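Local coordinates for protein alpha-glucosidase (Pseudoalteromonas sp. K8, PDB 5HQA) that hydrolyses alpha-glucosidic linkages as a family 97 glycoside hydrolase, binds acarbose near a calcium ion and is activated by chloride, at residues 84-89 against 94-99. Numbering follows the deposited sequence.
Sequences TVTFAK and GGTYSV. With FMT (formic acid), chain I.
A beta hairpin in the N-terminal part of this family 97 enzyme, which belongs by sequence to the galactose mutarotase superfamily, pairs Val85, Phe87 and Lys89 with Val99, Tyr97 and Gly95. Each of these antiparallel pairs is hydrogen-bonded in both directions; Val85 N to Val99 O, 2.9 Å, is almost straight at 178°, and Phe87 N reaches Tyr97 O at 2.8 Å. Phe87 O also accepts a second donor, Thr96 OG1, 2.7 Å from Phe87 O in one of two conformers of Thr96; this hydroxyl and Tyr97 N come from opposite faces of the carbonyl plane. In that conformer a chi1 of -175° swings the hydroxyl across to the neighbouring strand. In the non-hydrogen-bonded pair Thr86–Ser98 the hydroxyls meet instead, OG1 to OG at 2.9 Å, on the same side of the sheet as Ala88 and Thr96. The other face, with Val85, Phe87, Tyr97, Val99 and, near the turn, Lys89, is mostly apolar: the Phe87 and Tyr97 rings lie 30° from parallel but strongly offset, so that mainly their rims meet, Phe87 CD2 3.7 Å from Tyr97 CE2, while Val99 CG2 lies 3.9 Å from Phe87 CE2. At the end away from the turn, Thr84 CG2 rests 3.9 Å from Ser98 CB, and Thr84 OG1 lies 3.4 Å from O1 of a formic acid, probably from the crystallisation liquor, at best a weak bond. A glycine in place of Thr84 lacks both branches, and would probably leave Ser98 CB without its methyl neighbour and the formic acid, also bound by Gln60 and Arg100, with one fewer weak partner. Lys89 NZ hydrogen-bonds to Gln93 O. Strand 75-89 is flanked by strand 53-67, and strand 95-104 by strand 107-114; Ile14 of strand 10-15 packs on Val85 and Phe87, while Pro21 touches the side chains of Phe87 and Tyr97.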
loop_
_atom_site.group_PDB
_atom_site.type_symbol
_atom_site.label_atom_id
_atom_site.label_comp_id
_atom_site.label_asym_id
_atom_site.label_seq_id
_atom_site.Cartn_x
_atom_site.Cartn_y
_atom_site.Cartn_z
ATOM N N THR A 84 1.524 -25.726 -14.451
ATOM C CA THR A 84 0.087 -25.849 -14.270
ATOM C C THR A 84 -0.207 -27.307 -13.951
ATOM O O THR A 84 0.123 -28.200 -14.743
ATOM C CB THR A 84 -0.670 -25.386 -15.510
ATOM O OG1 THR A 84 -0.293 -24.036 -15.810
ATOM C CG2 THR A 84 -2.168 -25.442 -15.258
ATOM N N VAL A 85 -0.793 -27.546 -12.780
ATOM C CA VAL A 85 -1.092 -28.887 -12.293
ATOM C C VAL A 85 -2.592 -29.090 -12.400
ATOM O O VAL A 85 -3.364 -28.308 -11.837
ATOM C CB VAL A 85 -0.617 -29.076 -10.845
ATOM C CG1 VAL A 85 -0.861 -30.503 -10.402
ATOM C CG2 VAL A 85 0.855 -28.705 -10.721
ATOM N N THR A 86 -3.013 -30.121 -13.129
ATOM C CA THR A 86 -4.432 -30.395 -13.311
ATOM C C THR A 86 -4.844 -31.531 -12.389
ATOM O O THR A 86 -4.186 -32.578 -12.358
ATOM C CB THR A 86 -4.747 -30.749 -14.765
ATOM O OG1 THR A 86 -4.450 -29.622 -15.590
ATOM C CG2 THR A 86 -6.218 -31.096 -14.920
ATOM N N PHE A 87 -5.922 -31.312 -11.636
ATOM C CA PHE A 87 -6.491 -32.294 -10.725
ATOM C C PHE A 87 -7.851 -32.726 -11.244
ATOM O O PHE A 87 -8.615 -31.908 -11.767
ATOM C CB PHE A 87 -6.674 -31.722 -9.318
ATOM C CG PHE A 87 -5.409 -31.234 -8.683
ATOM C CD1 PHE A 87 -4.630 -32.087 -7.913
ATOM C CD2 PHE A 87 -5.008 -29.917 -8.832
ATOM C CE1 PHE A 87 -3.463 -31.635 -7.316
ATOM C CE2 PHE A 87 -3.846 -29.463 -8.235
ATOM C CZ PHE A 87 -3.075 -30.323 -7.475
ATOM N N ALA A 88 -8.177 -34.000 -11.065
ATOM C CA ALA A 88 -9.484 -34.484 -11.476
ATOM C C ALA A 88 -9.988 -35.514 -10.479
ATOM O O ALA A 88 -9.210 -36.296 -9.925
ATOM C CB ALA A 88 -9.447 -35.090 -12.883
ATOM N N LYS A 89 -11.298 -35.498 -10.262
ATOM C CA LYS A 89 -12.002 -36.453 -9.434
ATOM C C LYS A 89 -13.100 -37.097 -10.270
ATOM O O LYS A 89 -13.854 -36.382 -10.946
ATOM C CB LYS A 89 -12.607 -35.754 -8.196
ATOM C CG LYS A 89 -13.467 -36.646 -7.310
ATOM C CD LYS A 89 -14.032 -35.840 -6.146
ATOM C CE LYS A 89 -14.797 -36.713 -5.150
ATOM N NZ LYS A 89 -16.085 -37.246 -5.690
ATOM N N GLY A 94 -17.835 -35.508 -9.044
ATOM C CA GLY A 94 -16.505 -35.312 -9.568
ATOM C C GLY A 94 -16.318 -33.908 -10.108
ATOM O O GLY A 94 -17.186 -33.038 -10.000
ATOM N N GLY A 95 -15.154 -33.692 -10.700
ATOM C CA GLY A 95 -14.833 -32.385 -11.227
ATOM C C GLY A 95 -13.367 -32.299 -11.571
ATOM O O GLY A 95 -12.608 -33.268 -11.447
ATOM N N THR A 96 -12.979 -31.117 -12.031
ATOM C CA THR A 96 -11.586 -30.891 -12.363
ATOM C C THR A 96 -11.257 -29.430 -12.125
ATOM O O THR A 96 -12.111 -28.547 -12.262
ATOM C CB THR A 96 -11.273 -31.298 -13.811
ATOM O OG1 THR A 96 -9.868 -31.155 -14.056
ATOM C CG2 THR A 96 -12.049 -30.435 -14.799
ATOM N N TYR A 97 -10.016 -29.190 -11.724
ATOM C CA TYR A 97 -9.501 -27.840 -11.609
ATOM C C TYR A 97 -7.994 -27.917 -11.734
ATOM O O TYR A 97 -7.395 -28.985 -11.590
ATOM C CB TYR A 97 -9.920 -27.155 -10.302
ATOM C CG TYR A 97 -9.280 -27.685 -9.038
ATOM C CD1 TYR A 97 -9.886 -28.698 -8.304
ATOM C CD2 TYR A 97 -8.093 -27.132 -8.551
ATOM C CE1 TYR A 97 -9.316 -29.167 -7.121
ATOM C CE2 TYR A 97 -7.517 -27.596 -7.380
ATOM C CZ TYR A 97 -8.132 -28.610 -6.669
ATOM O OH TYR A 97 -7.563 -29.062 -5.505
ATOM N N SER A 98 -7.395 -26.775 -12.033
ATOM C CA SER A 98 -5.954 -26.679 -12.133
ATOM C C SER A 98 -5.450 -25.625 -11.166
ATOM O O SER A 98 -6.185 -24.715 -10.775
ATOM C CB SER A 98 -5.518 -26.347 -13.564
ATOM O OG SER A 98 -5.891 -27.395 -14.451
ATOM N N VAL A 99 -4.195 -25.764 -10.760
ATOM C CA VAL A 99 -3.506 -24.729 -10.005
ATOM C C VAL A 99 -2.244 -24.372 -10.775
ATOM O O VAL A 99 -1.479 -25.262 -11.171
ATOM C CB VAL A 99 -3.182 -25.177 -8.569
ATOM C CG1 VAL A 99 -2.562 -24.030 -7.799
ATOM C CG2 VAL A 99 -4.456 -25.598 -7.853
HETATM C C FMT I . -0.659 -23.930 -19.608
HETATM O O1 FMT I . -1.673 -24.200 -18.964
HETATM O O2 FMT I . -0.491 -22.867 -20.214
#